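PDB 3ROF: Low molecular weight protein-tyrosine-phosphatase PtpA from Staphylococcus aureus, which hydrolyses phosphotyrosine in proteins to tyrosine and phosphate and probably acts as a secreted effector that counteracts host defences and supports survival inside macrophages. Local coordinates for residues 42-47 and 74-79; 84-89 and 106-111; 110-115 and 140-145. All coordinates share one frame; numbering follows the deposited sequence.

Overall arrangement
All three contacts involve one four-stranded parallel sheet, ordered 39-45, 7-13, 86-89, 108-111. Interaction 1 adds a loop to strand 39-45, interaction 2 pairs the two strands at the other end, and interaction 3 sets a helix against the chain leaving 108-111. Interactions 1 and 2, centres about 14 Å apart, meet at the F84 ring, its CZ 3.8 Å from R44 CZ. Interactions 2 and 3 share F110 and K111 and a probable hydrogen bond from L112 N to A89 O (2.9 Å). The nearest atoms of interactions 1 and 3 are about 10 Å apart. The probable catalytic side chains lie close: C13 about 5 Å from G45, R19 about 7 Å from the side chain of L112.

Interaction 1. Residues 42-47 and 74-79; sequences HSRGTG and ISELFE. With PO4 (phosphate ion), chain D.
G45 and L77 form a single β bridge, made by hydrogen bonds on either side of L77. G45 N donates to E76 O (2.9 Å), and G45 O in turn receives F78 N (2.9 Å). Both polar backbone atoms of G45 are thus satisfied by the loop.

The side chain of R44 runs beside this bridge, bent at chi2 (-66°), and its guanidinium serves several acceptors. NH1 donates to S43 O and, at 2.9 Å, to phosphate O3, each in a nearly straight bond. NH2 reaches phosphate O2 (3.0 Å), while NE pairs with D82 in a salt bridge. H42 completes the grip on O3 from ND1 (2.6 Å), with the phosphate at its ring edge; its NE2 is held by D8. E76 meets the guanidinium differently. Its OE1 lies over one face, 3.4 Å from NH1 and well out of the guanidinium plane, making this a purely electrostatic salt bridge. The same OE1 is only 2.5 Å from phosphate O4, so one of the two acid groups probably holds a proton. Water 1 accepts from S43 N and lies within bonding distance of E76 OE2 and phosphate O3. The phosphate probably came from the crystallisation liquor.

On the aliphatic part of R44, CB meets the edge of the F78 ring, 3.9 Å from CD1. N16, within the C13-to-R19 loop, bonds both E76 N and S43 OG; the latter also bonds E24. The arrangement is that of an outermost strand of the low molecular weight phosphatase sheet, bridged at its end by the loop that follows helix 57-65 and tied through N16 to the CX5R phosphate-binding loop.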
ATOM      1  N   HIS A  42      -3.604   5.635  -1.298  1.00  4.81           N
ATOM      2  CA  HIS A  42      -2.519   6.075  -2.170  1.00  4.93           C
ATOM      3  C   HIS A  42      -1.483   4.970  -2.270  1.00  4.49           C
ATOM      4  O   HIS A  42      -1.479   4.038  -1.460  1.00  4.76           O
ATOM      5  CB  HIS A  42      -1.823   7.286  -1.550  1.00  6.30           C
ATOM      6  CG  HIS A  42      -2.740   8.389  -1.160  1.00  6.53           C
ATOM      7  ND1 HIS A  42      -2.903   9.547  -1.897  1.00 10.32           N
ATOM      8  CD2 HIS A  42      -3.504   8.541  -0.063  1.00  7.30           C
ATOM      9  CE1 HIS A  42      -3.744  10.354  -1.271  1.00 10.33           C
ATOM     10  NE2 HIS A  42      -4.108   9.773  -0.149  1.00  9.09           N
ATOM     11  N   SER A  43      -0.518   5.137  -3.163  1.00  4.85           N
ATOM     12  CA  SER A  43       0.648   4.280  -3.160  1.00  4.99           C
ATOM     13  C   SER A  43       1.870   5.028  -3.685  1.00  5.09           C
ATOM     14  O   SER A  43       1.746   5.968  -4.490  1.00  5.11           O
ATOM     15  CB  SER A  43       0.403   3.006  -3.965  1.00  5.36           C
ATOM     16  OG  SER A  43       0.164   3.276  -5.334  1.00  5.38           O
ATOM     17  N   ARG A  44       3.040   4.559  -3.237  1.00  4.37           N
ATOM     18  CA  ARG A  44       4.308   5.120  -3.635  1.00  4.53           C
ATOM     19  C   ARG A  44       5.317   3.992  -3.738  1.00  4.17           C
ATOM     20  O   ARG A  44       5.172   2.943  -3.100  1.00  4.81           O
ATOM     21  CB  ARG A  44       4.815   6.123  -2.592  1.00  5.59           C
ATOM     22  CG  ARG A  44       3.993   7.366  -2.352  1.00  6.45           C
ATOM     23  CD  ARG A  44       3.985   8.261  -3.565  1.00  6.29           C
ATOM     24  NE  ARG A  44       3.394   9.583  -3.305  1.00  8.22           N
ATOM     25  CZ  ARG A  44       2.112   9.856  -3.447  1.00  8.77           C
ATOM     26  NH1 ARG A  44       1.241   8.903  -3.771  1.00  8.73           N
ATOM     27  NH2 ARG A  44       1.676  11.093  -3.198  1.00 12.63           N
ATOM     28  N   GLY A  45       6.405   4.299  -4.456  1.00  4.39           N
ATOM     29  CA  GLY A  45       7.549   3.424  -4.546  1.00  5.64           C
ATOM     30  C   GLY A  45       8.798   4.200  -4.142  1.00  5.00           C
ATOM     31  O   GLY A  45       9.012   5.295  -4.630  1.00  5.82           O
ATOM     32  N   THR A  46       9.583   3.650  -3.225  1.00  4.81           N
ATOM     33  CA  THR A  46      10.783   4.364  -2.810  1.00  6.30           C
ATOM     34  C   THR A  46      11.781   4.536  -3.947  1.00  6.12           C
ATOM     35  O   THR A  46      12.580   5.463  -3.924  1.00  7.56           O
ATOM     36  CB  THR A  46      11.466   3.676  -1.654  1.00  6.66           C
ATOM     37  OG1 THR A  46      11.958   2.406  -2.061  1.00  6.47           O
ATOM     38  CG2 THR A  46      10.543   3.500  -0.460  1.00  8.75           C
ATOM     39  N   GLY A  47      11.757   3.596  -4.890  1.00  5.76           N
ATOM     40  CA  GLY A  47      12.726   3.556  -5.969  1.00  6.34           C
ATOM     41  C   GLY A  47      12.153   3.614  -7.351  1.00  6.63           C
ATOM     42  O   GLY A  47      12.848   3.246  -8.293  1.00 11.65           O
ATOM     43  N   ILE A  74      -0.975   5.028 -11.341  1.00  6.05           N
ATOM     44  CA  ILE A  74       0.321   5.100 -12.008  1.00  7.08           C
ATOM     45  C   ILE A  74       1.445   5.236 -10.975  1.00  5.34           C
ATOM     46  O   ILE A  74       1.243   5.644  -9.826  1.00  6.03           O
ATOM     47  CB  ILE A  74       0.383   6.210 -13.103  1.00  8.21           C
ATOM     48  CG1 ILE A  74       0.060   7.571 -12.490  1.00 13.14           C
ATOM     49  CG2 ILE A  74      -0.568   5.879 -14.246  1.00 12.07           C
ATOM     50  CD1 ILE A  74       0.121   8.746 -13.440  1.00 24.42           C
ATOM     51  N   SER A  75       2.652   4.932 -11.417  1.00  5.70           N
ATOM     52  CA  SER A  75       3.791   4.903 -10.510  1.00  5.91           C
ATOM     53  C   SER A  75       4.165   6.310 -10.043  1.00  5.65           C
ATOM     54  O   SER A  75       4.195   7.256 -10.813  1.00  6.51           O
ATOM     55  CB  SER A  75       4.964   4.194 -11.155  1.00  6.48           C
ATOM     56  OG  SER A  75       5.357   4.874 -12.326  1.00  6.44           O
ATOM     57  N   GLU A  76       4.426   6.387  -8.736  1.00  5.70           N
ATOM     58  CA  GLU A  76       4.762   7.633  -8.053  1.00  5.76           C
ATOM     59  C   GLU A  76       5.875   7.400  -7.048  1.00  4.70           C
ATOM     60  O   GLU A  76       5.823   6.457  -6.296  1.00  6.06           O
ATOM     61  CB  GLU A  76       3.542   8.160  -7.308  1.00  6.08           C
ATOM     62  CG  GLU A  76       2.419   8.587  -8.216  1.00  6.43           C
ATOM     63  CD  GLU A  76       1.131   8.855  -7.446  1.00  9.96           C
ATOM     64  OE1 GLU A  76       0.933  10.022  -6.995  1.00 12.99           O
ATOM     65  OE2 GLU A  76       0.327   7.898  -7.241  1.00  9.64           O
ATOM     66  N   LEU A  77       6.863   8.271  -7.071  1.00  6.13           N
ATOM     67  CA  LEU A  77       8.006   8.195  -6.173  1.00  6.29           C
ATOM     68  C   LEU A  77       7.608   8.609  -4.776  1.00  5.60           C
ATOM     69  O   LEU A  77       6.877   9.585  -4.586  1.00  7.02           O
ATOM     70  CB  LEU A  77       9.096   9.141  -6.675  1.00  7.18           C
ATOM     71  CG  LEU A  77      10.438   9.101  -5.966  1.00  6.64           C
ATOM     72  CD1 LEU A  77      11.136   7.809  -6.172  1.00  8.66           C
ATOM     73  CD2 LEU A  77      11.302  10.261  -6.413  1.00  9.96           C
ATOM     74  N   PHE A  78       8.127   7.894  -3.775  1.00  5.62           N
ATOM     75  CA  PHE A  78       8.063   8.343  -2.399  1.00  5.66           C
ATOM     76  C   PHE A  78       9.009   9.533  -2.244  1.00  6.96           C
ATOM     77  O   PHE A  78      10.229   9.354  -2.269  1.00  8.12           O
ATOM     78  CB  PHE A  78       8.418   7.222  -1.418  1.00  6.86           C
ATOM     79  CG  PHE A  78       8.033   7.564   0.006  1.00  5.81           C
ATOM     80  CD1 PHE A  78       6.845   7.145   0.540  1.00  6.85           C
ATOM     81  CD2 PHE A  78       8.834   8.422   0.769  1.00 11.69           C
ATOM     82  CE1 PHE A  78       6.451   7.505   1.818  1.00  9.52           C
ATOM     83  CE2 PHE A  78       8.448   8.786   2.045  1.00 11.49           C
ATOM     84  CZ  PHE A  78       7.241   8.320   2.568  1.00  9.99           C
ATOM     85  N   GLU A  79       8.424  10.728  -2.135  1.00  9.23           N
ATOM     86  CA  GLU A  79       9.147  11.981  -2.206  1.00 12.49           C
ATOM     87  C   GLU A  79       9.845  12.318  -0.930  1.00  8.90           C
ATOM     88  O   GLU A  79       9.544  11.757   0.137  1.00  9.40           O
ATOM     89  CB  GLU A  79       8.196  13.122  -2.568  1.00 36.46           C
ATOM     90  CG  GLU A  79       7.532  12.960  -3.910  1.00 69.02           C
TER
HETATM   91  P   PO4 D 202      -1.762  11.155  -4.903  1.00 14.31           P
HETATM   92  O1  PO4 D 202      -3.179  11.662  -4.796  1.00 23.60           O
HETATM   93  O2  PO4 D 202      -0.828  12.226  -4.433  1.00 26.09           O
HETATM   94  O3  PO4 D 202      -1.455   9.980  -3.991  1.00 10.89           O
HETATM   95  O4  PO4 D 202      -1.371  10.821  -6.323  1.00 17.23           O
HETATM   96  O   HOH W   1      -1.255   7.332  -5.082  1.00  9.39           O
HETATM   97  O   HOH W   2       0.079   2.623  -8.716  1.00 11.70           O

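Interaction 2. Residues 84-89 and 106-111; sequences FDYIVA and KGQLFK
I87 pairs with L109, and Y86, V88 and A89 with Q108, F110 and K111, as the two parallel strands of a β-α-β unit whose connecting helix is 92-101. The strand axes run 23° apart. Four backbone bonds of 2.8 to 3.0 Å zip them together: Q108 N to D85 O, I87 N to Q108 O, F110 N to I87 O and A89 N to F110 O. Just before the strands, G107 has no side chain, which lets its CA approach F84 O to 3.1 Å in a CA-H...O contact.

On the face bearing I87, A89, L109 and K111, against helix 92-101, the CG of L109 stands anti to its backbone N (chi1 176°). This brings CD1 to 3.6 Å from I87 CG2, and the two branched side chains slant across each other. K111 projects outward from this face, its NZ bonding Q92 and forming a salt bridge with D122.

The other face, carrying Y86, V88, Q108 and F110, looks toward helix 132-153, with Y149 and I150 packed on Y86. Here the Y86 ring and the Q108 chain run alongside each other in the same direction, the ring and amide planes 55° apart. Y86 OH and Q108 NE2 both bond D153, and Q108 OE1 bonds Y149. At the D85 end of the ladder, water 3 donates to D85 O and accepts from Q108 NE2, while NE2 approaches Y86 CE1 to 3.5 Å.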
ATOM      1  N   PHE A  84       1.763  10.638   5.190  1.00 10.15           N
ATOM      2  CA  PHE A  84       0.378  10.249   5.151  1.00  8.71           C
ATOM      3  C   PHE A  84      -0.000   9.881   6.585  1.00 10.22           C
ATOM      4  O   PHE A  84       0.872   9.617   7.414  1.00 14.97           O
ATOM      5  CB  PHE A  84       0.184   9.014   4.256  1.00  8.30           C
ATOM      6  CG  PHE A  84       0.725   9.192   2.866  1.00  7.63           C
ATOM      7  CD1 PHE A  84      -0.074   9.646   1.871  1.00  7.45           C
ATOM      8  CD2 PHE A  84       2.061   8.884   2.564  1.00  9.11           C
ATOM      9  CE1 PHE A  84       0.425   9.822   0.583  1.00  9.60           C
ATOM     10  CE2 PHE A  84       2.553   9.066   1.312  1.00  9.88           C
ATOM     11  CZ  PHE A  84       1.743   9.524   0.319  1.00 10.22           C
ATOM     12  N   ASP A  85      -1.283   9.823   6.890  1.00  8.18           N
ATOM     13  CA  ASP A  85      -1.681   9.424   8.235  1.00  8.09           C
ATOM     14  C   ASP A  85      -1.204   8.007   8.579  1.00  6.91           C
ATOM     15  O   ASP A  85      -0.782   7.744   9.724  1.00  7.94           O
ATOM     16  CB  ASP A  85      -3.188   9.506   8.405  1.00  9.03           C
ATOM     17  CG  ASP A  85      -3.690  10.913   8.216  1.00 10.12           C
ATOM     18  OD1 ASP A  85      -3.298  11.772   9.013  1.00 19.05           O
ATOM     19  OD2 ASP A  85      -4.393  11.195   7.231  1.00 12.38           O
ATOM     20  N   TYR A  86      -1.296   7.105   7.597  1.00  6.97           N
ATOM     21  CA  TYR A  86      -0.874   5.724   7.760  1.00  6.28           C
ATOM     22  C   TYR A  86      -0.038   5.352   6.564  1.00  5.70           C
ATOM     23  O   TYR A  86      -0.442   5.639   5.438  1.00  7.10           O
ATOM     24  CB  TYR A  86      -2.070   4.780   7.851  1.00  7.67           C
ATOM     25  CG  TYR A  86      -2.979   5.153   8.999  1.00  7.36           C
ATOM     26  CD1 TYR A  86      -2.767   4.649  10.282  1.00  8.51           C
ATOM     27  CD2 TYR A  86      -4.017   6.065   8.812  1.00  7.60           C
ATOM     28  CE1 TYR A  86      -3.557   5.076  11.356  1.00 10.65           C
ATOM     29  CE2 TYR A  86      -4.807   6.472   9.867  1.00  8.99           C
ATOM     30  CZ  TYR A  86      -4.576   5.955  11.116  1.00  9.33           C
ATOM     31  OH  TYR A  86      -5.372   6.369  12.163  1.00 12.15           O
ATOM     32  N   ILE A  87       1.118   4.764   6.812  1.00  6.20           N
ATOM     33  CA  ILE A  87       2.036   4.317   5.747  1.00  6.44           C
ATOM     34  C   ILE A  87       2.242   2.821   5.965  1.00  6.25           C
ATOM     35  O   ILE A  87       2.674   2.404   7.050  1.00  7.00           O
ATOM     36  CB  ILE A  87       3.387   5.082   5.780  1.00  6.09           C
ATOM     37  CG1 ILE A  87       3.140   6.593   5.692  1.00  8.11           C
ATOM     38  CG2 ILE A  87       4.264   4.617   4.656  1.00  7.57           C
ATOM     39  CD1 ILE A  87       4.353   7.380   5.841  1.00 17.96           C
ATOM     40  N   VAL A  88       1.943   2.021   4.951  1.00  5.14           N
ATOM     41  CA  VAL A  88       1.955   0.586   5.084  1.00  5.64           C
ATOM     42  C   VAL A  88       2.954   0.039   4.050  1.00  4.87           C
ATOM     43  O   VAL A  88       2.676  -0.003   2.843  1.00  5.16           O
ATOM     44  CB  VAL A  88       0.563  -0.021   4.885  1.00  5.37           C
ATOM     45  CG1 VAL A  88       0.633  -1.557   5.026  1.00  7.04           C
ATOM     46  CG2 VAL A  88      -0.416   0.589   5.901  1.00  7.32           C
ATOM     47  N   ALA A  89       4.109  -0.362   4.561  1.00  5.28           N
ATOM     48  CA  ALA A  89       5.229  -0.845   3.772  1.00  5.44           C
ATOM     49  C   ALA A  89       5.083  -2.335   3.510  1.00  5.40           C
ATOM     50  O   ALA A  89       4.494  -3.053   4.307  1.00  6.00           O
ATOM     51  CB  ALA A  89       6.513  -0.601   4.546  1.00  6.45           C
ATOM     52  N   LYS A 106       5.715  11.891  10.017  1.00 13.56           N
ATOM     53  CA  LYS A 106       4.825  11.989  11.188  1.00 14.23           C
ATOM     54  C   LYS A 106       3.723  10.937  11.258  1.00 14.10           C
ATOM     55  O   LYS A 106       3.205  10.634  12.339  1.00 17.07           O
ATOM     56  CB  LYS A 106       4.135  13.353  11.235  1.00 20.36           C
ATOM     57  CG  LYS A 106       5.123  14.548  11.344  1.00 30.30           C
ATOM     58  N   GLY A 107       3.337  10.396  10.114  1.00 11.14           N
ATOM     59  CA  GLY A 107       2.329   9.352  10.095  1.00  9.31           C
ATOM     60  C   GLY A 107       2.809   8.079  10.752  1.00 11.13           C
ATOM     61  O   GLY A 107       3.997   7.917  11.023  1.00 14.60           O
ATOM     62  N   GLN A 108       1.886   7.150  10.948  1.00  8.04           N
ATOM     63  CA  GLN A 108       2.168   5.844  11.544  1.00  8.56           C
ATOM     64  C   GLN A 108       2.637   4.890  10.455  1.00  8.35           C
ATOM     65  O   GLN A 108       1.939   4.672   9.475  1.00  9.15           O
ATOM     66  CB  GLN A 108       0.916   5.303  12.182  1.00  8.87           C
ATOM     67  CG  GLN A 108       0.444   6.196  13.319  1.00 11.65           C
ATOM     68  CD  GLN A 108      -0.848   5.743  13.889  1.00 12.02           C
ATOM     69  OE1 GLN A 108      -0.960   4.591  14.290  1.00 22.58           O
ATOM     70  NE2 GLN A 108      -1.836   6.622  13.941  1.00 15.38           N
ATOM     71  N   LEU A 109       3.790   4.289  10.689  1.00  8.75           N
ATOM     72  CA  LEU A 109       4.421   3.407   9.705  1.00  8.40           C
ATOM     73  C   LEU A 109       4.352   1.962  10.191  1.00  7.99           C
ATOM     74  O   LEU A 109       4.800   1.643  11.294  1.00 10.78           O
ATOM     75  CB  LEU A 109       5.871   3.849   9.529  1.00  9.49           C
ATOM     76  CG  LEU A 109       6.770   3.013   8.608  1.00  9.87           C
ATOM     77  CD1 LEU A 109       6.238   2.924   7.205  1.00  9.72           C
ATOM     78  CD2 LEU A 109       8.152   3.587   8.618  1.00 13.73           C
ATOM     79  N   PHE A 110       3.798   1.091   9.354  1.00  6.91           N
ATOM     80  CA  PHE A 110       3.611  -0.340   9.650  1.00  7.16           C
ATOM     81  C   PHE A 110       4.087  -1.132   8.450  1.00  6.61           C
ATOM     82  O   PHE A 110       4.173  -0.592   7.355  1.00  8.12           O
ATOM     83  CB  PHE A 110       2.141  -0.669   9.846  1.00  8.47           C
ATOM     84  CG  PHE A 110       1.518   0.035  10.979  1.00 11.08           C
ATOM     85  CD1 PHE A 110       1.710  -0.427  12.267  1.00 21.74           C
ATOM     86  CD2 PHE A 110       0.672   1.103  10.802  1.00 12.64           C
ATOM     87  CE1 PHE A 110       1.106   0.197  13.349  1.00 25.95           C
ATOM     88  CE2 PHE A 110       0.063   1.744  11.910  1.00 15.07           C
ATOM     89  CZ  PHE A 110       0.287   1.273  13.157  1.00 21.97           C
ATOM     90  N   LYS A 111       4.311  -2.435   8.638  1.00  6.66           N
ATOM     91  CA  LYS A 111       4.351  -3.398   7.541  1.00  6.72           C
ATOM     92  C   LYS A 111       2.969  -4.002   7.367  1.00  6.31           C
ATOM     93  O   LYS A 111       2.262  -4.237   8.330  1.00  6.29           O
ATOM     94  CB  LYS A 111       5.359  -4.503   7.809  1.00  7.30           C
ATOM     95  CG  LYS A 111       6.784  -4.045   7.751  1.00 12.38           C
ATOM     96  CD  LYS A 111       7.731  -5.291   8.033  1.00 17.80           C
ATOM     97  CE  LYS A 111       9.196  -4.958   8.075  1.00 14.55           C
ATOM     98  NZ  LYS A 111       9.897  -6.210   8.416  1.00 13.21           N
TER
HETATM   99  O   HOH W   3      -1.509   8.956  12.067  1.00 14.72           O

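Interaction 3. Residues 110-115 and 140-145; sequences FKLLEF and LSSCDN
N145 ND2 donates to F115 O at 2.9 Å, with the carbonyl oxygen in the amide plane of N145 and the N-H...O angle near straight at 167°. One helix turn earlier, S142 OG donates to L112 O at 3.0 Å from above the carbonyl plane. F115 N reaches the same oxygen from the opposite face, at 3.1 Å, closing the short 3-10 turn 112-114. For S142, chi1 of -69° turns OG toward the turn, and S142 CA adds a CA-H...O contact to F115 O. S141 OG is engaged elsewhere, with S116 and M138.

Around this polar core, L112 rests on the serine, its CD1 3.8 Å from S142 CB, and L113 CD2 stands 4.0 Å from S142 OG. The F115 ring swings away from the bonds: its CD1 skirts N145 O at 4.1 Å, and its CZ points onto the face of F110 in a T-shaped (edge-to-face) stack within 110-115. Helix 132-153 holds the carbonyls of L112 and F115 through two side-chain donors; with F115 N also on L112 O, this probably limits rotation of the turn against the helix.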
ATOM      1  N   PHE A 110       3.798   1.091   9.354  1.00  6.91           N
ATOM      2  CA  PHE A 110       3.611  -0.340   9.650  1.00  7.16           C
ATOM      3  C   PHE A 110       4.087  -1.132   8.450  1.00  6.61           C
ATOM      4  O   PHE A 110       4.173  -0.592   7.355  1.00  8.12           O
ATOM      5  CB  PHE A 110       2.141  -0.669   9.846  1.00  8.47           C
ATOM      6  CG  PHE A 110       1.518   0.035  10.979  1.00 11.08           C
ATOM      7  CD1 PHE A 110       1.710  -0.427  12.267  1.00 21.74           C
ATOM      8  CD2 PHE A 110       0.672   1.103  10.802  1.00 12.64           C
ATOM      9  CE1 PHE A 110       1.106   0.197  13.349  1.00 25.95           C
ATOM     10  CE2 PHE A 110       0.063   1.744  11.910  1.00 15.07           C
ATOM     11  CZ  PHE A 110       0.287   1.273  13.157  1.00 21.97           C
ATOM     12  N   LYS A 111       4.311  -2.435   8.638  1.00  6.66           N
ATOM     13  CA  LYS A 111       4.351  -3.398   7.541  1.00  6.72           C
ATOM     14  C   LYS A 111       2.969  -4.002   7.367  1.00  6.31           C
ATOM     15  O   LYS A 111       2.262  -4.237   8.330  1.00  6.29           O
ATOM     16  CB  LYS A 111       5.359  -4.503   7.809  1.00  7.30           C
ATOM     17  CG  LYS A 111       6.784  -4.045   7.751  1.00 12.38           C
ATOM     18  CD  LYS A 111       7.731  -5.291   8.033  1.00 17.80           C
ATOM     19  CE  LYS A 111       9.196  -4.958   8.075  1.00 14.55           C
ATOM     20  NZ  LYS A 111       9.897  -6.210   8.416  1.00 13.21           N
ATOM     21  N   LEU A 112       2.608  -4.281   6.112  1.00  5.28           N
ATOM     22  CA  LEU A 112       1.325  -4.874   5.773  1.00  5.79           C
ATOM     23  C   LEU A 112       1.013  -6.070   6.649  1.00  5.16           C
ATOM     24  O   LEU A 112      -0.127  -6.213   7.154  1.00  5.54           O
ATOM     25  CB  LEU A 112       1.308  -5.278   4.320  1.00  5.82           C
ATOM     26  CG  LEU A 112       0.000  -5.925   3.831  1.00  6.03           C
ATOM     27  CD1 LEU A 112      -1.094  -4.913   3.696  1.00  9.91           C
ATOM     28  CD2 LEU A 112       0.198  -6.643   2.509  1.00 10.58           C
ATOM     29  N   LEU A 113       1.973  -6.983   6.799  1.00  5.34           N
ATOM     30  CA  LEU A 113       1.681  -8.265   7.449  1.00  5.73           C
ATOM     31  C   LEU A 113       1.592  -8.168   8.974  1.00  6.53           C
ATOM     32  O   LEU A 113       1.271  -9.169   9.625  1.00  7.07           O
ATOM     33  CB  LEU A 113       2.658  -9.335   6.958  1.00  7.99           C
ATOM     34  CG  LEU A 113       2.458  -9.696   5.474  1.00  6.77           C
ATOM     35  CD1 LEU A 113       3.555 -10.677   5.056  1.00  9.77           C
ATOM     36  CD2 LEU A 113       1.088 -10.320   5.192  1.00 10.64           C
ATOM     37  N   GLU A 114       1.822  -6.982   9.533  1.00  5.75           N
ATOM     38  CA  GLU A 114       1.497  -6.769  10.942  1.00  7.06           C
ATOM     39  C   GLU A 114      -0.016  -6.904  11.191  1.00  6.85           C
ATOM     40  O   GLU A 114      -0.427  -7.183  12.323  1.00 10.03           O
ATOM     41  CB  GLU A 114       1.966  -5.404  11.432  1.00  7.90           C
ATOM     42  CG  GLU A 114       3.434  -5.264  11.481  1.00 11.89           C
ATOM     43  CD  GLU A 114       3.826  -3.972  12.125  1.00 16.48           C
ATOM     44  OE1 GLU A 114       3.695  -3.852  13.373  1.00 23.70           O
ATOM     45  OE2 GLU A 114       4.226  -3.052  11.419  1.00 13.43           O
ATOM     46  N   PHE A 115      -0.806  -6.777  10.130  1.00  6.64           N
ATOM     47  CA  PHE A 115      -2.262  -6.890  10.186  1.00  6.55           C
ATOM     48  C   PHE A 115      -2.747  -8.282   9.769  1.00  7.03           C
ATOM     49  O   PHE A 115      -3.934  -8.462   9.558  1.00  8.36           O
ATOM     50  CB  PHE A 115      -2.880  -5.812   9.331  1.00  7.59           C
ATOM     51  CG  PHE A 115      -2.555  -4.423   9.843  1.00  6.56           C
ATOM     52  CD1 PHE A 115      -3.318  -3.844  10.856  1.00  7.87           C
ATOM     53  CD2 PHE A 115      -1.469  -3.704   9.328  1.00  5.77           C
ATOM     54  CE1 PHE A 115      -2.980  -2.588  11.338  1.00  9.59           C
ATOM     55  CE2 PHE A 115      -1.122  -2.470   9.809  1.00  8.98           C
ATOM     56  CZ  PHE A 115      -1.876  -1.909  10.824  1.00  9.01           C
ATOM     57  N   LEU A 140      -5.193  -9.821   1.036  1.00  5.31           N
ATOM     58  CA  LEU A 140      -6.506 -10.206   1.554  1.00  5.57           C
ATOM     59  C   LEU A 140      -6.423 -10.606   3.020  1.00  6.10           C
ATOM     60  O   LEU A 140      -7.363 -10.385   3.792  1.00  8.61           O
ATOM     61  CB  LEU A 140      -7.122 -11.342   0.731  1.00  6.81           C
ATOM     62  CG  LEU A 140      -8.132 -10.864  -0.300  1.00  7.71           C
ATOM     63  CD1 LEU A 140      -7.521  -9.910  -1.314  1.00  8.11           C
ATOM     64  CD2 LEU A 140      -8.746 -12.075  -0.972  1.00 11.92           C
ATOM     65  N   SER A 141      -5.306 -11.178   3.464  1.00  6.10           N
ATOM     66  CA  SER A 141      -5.195 -11.619   4.834  1.00  6.77           C
ATOM     67  C   SER A 141      -5.122 -10.440   5.807  1.00  5.73           C
ATOM     68  O   SER A 141      -5.426 -10.593   6.986  1.00  6.09           O
ATOM     69  CB  SER A 141      -4.012 -12.541   5.008  1.00  8.01           C
ATOM     70  OG  SER A 141      -2.762 -11.861   5.094  1.00  7.50           O
ATOM     71  N   SER A 142      -4.722  -9.287   5.294  1.00  5.39           N
ATOM     72  CA  SER A 142      -4.532  -8.070   6.096  1.00  5.49           C
ATOM     73  C   SER A 142      -5.613  -7.013   5.957  1.00  5.03           C
ATOM     74  O   SER A 142      -5.713  -6.155   6.830  1.00  5.11           O
ATOM     75  CB  SER A 142      -3.216  -7.396   5.718  1.00  6.43           C
ATOM     76  OG  SER A 142      -2.118  -8.159   6.120  1.00 17.25           O
ATOM     77  N   CYS A 143      -6.385  -7.054   4.865  1.00  5.59           N
ATOM     78  CA  CYS A 143      -7.101  -5.871   4.442  1.00  4.92           C
ATOM     79  C   CYS A 143      -8.181  -5.452   5.446  1.00  4.81           C
ATOM     80  O   CYS A 143      -8.205  -4.280   5.842  1.00  5.24           O
ATOM     81  CB  CYS A 143      -7.694  -6.123   3.053  1.00  5.96           C
ATOM     82  SG  CYS A 143      -8.423  -4.651   2.298  1.00  6.80           S
ATOM     83  N   ASP A 144      -9.064  -6.361   5.826  1.00  5.06           N
ATOM     84  CA  ASP A 144     -10.119  -5.938   6.766  1.00  4.90           C
ATOM     85  C   ASP A 144      -9.538  -5.564   8.130  1.00  4.84           C
ATOM     86  O   ASP A 144     -10.065  -4.652   8.776  1.00  5.38           O
ATOM     87  CB  ASP A 144     -11.160  -7.003   6.923  1.00  5.36           C
ATOM     88  CG  ASP A 144     -12.100  -7.064   5.739  1.00  6.08           C
ATOM     89  OD1 ASP A 144     -12.443  -6.017   5.199  1.00  6.02           O
ATOM     90  OD2 ASP A 144     -12.601  -8.181   5.437  1.00 11.91           O
ATOM     91  N   ASN A 145      -8.483  -6.225   8.599  1.00  5.15           N
ATOM     92  CA  ASN A 145      -7.877  -5.871   9.878  1.00  6.17           C
ATOM     93  C   ASN A 145      -7.267  -4.476   9.830  1.00  5.32           C
ATOM     94  O   ASN A 145      -7.378  -3.703  10.796  1.00  5.36           O
ATOM     95  CB  ASN A 145      -6.804  -6.889  10.234  1.00  4.96           C
ATOM     96  CG  ASN A 145      -7.359  -8.219  10.611  1.00  5.92           C
ATOM     97  OD1 ASN A 145      -8.505  -8.339  11.035  1.00  6.65           O
ATOM     98  ND2 ASN A 145      -6.560  -9.254  10.436  1.00  7.18           N
TER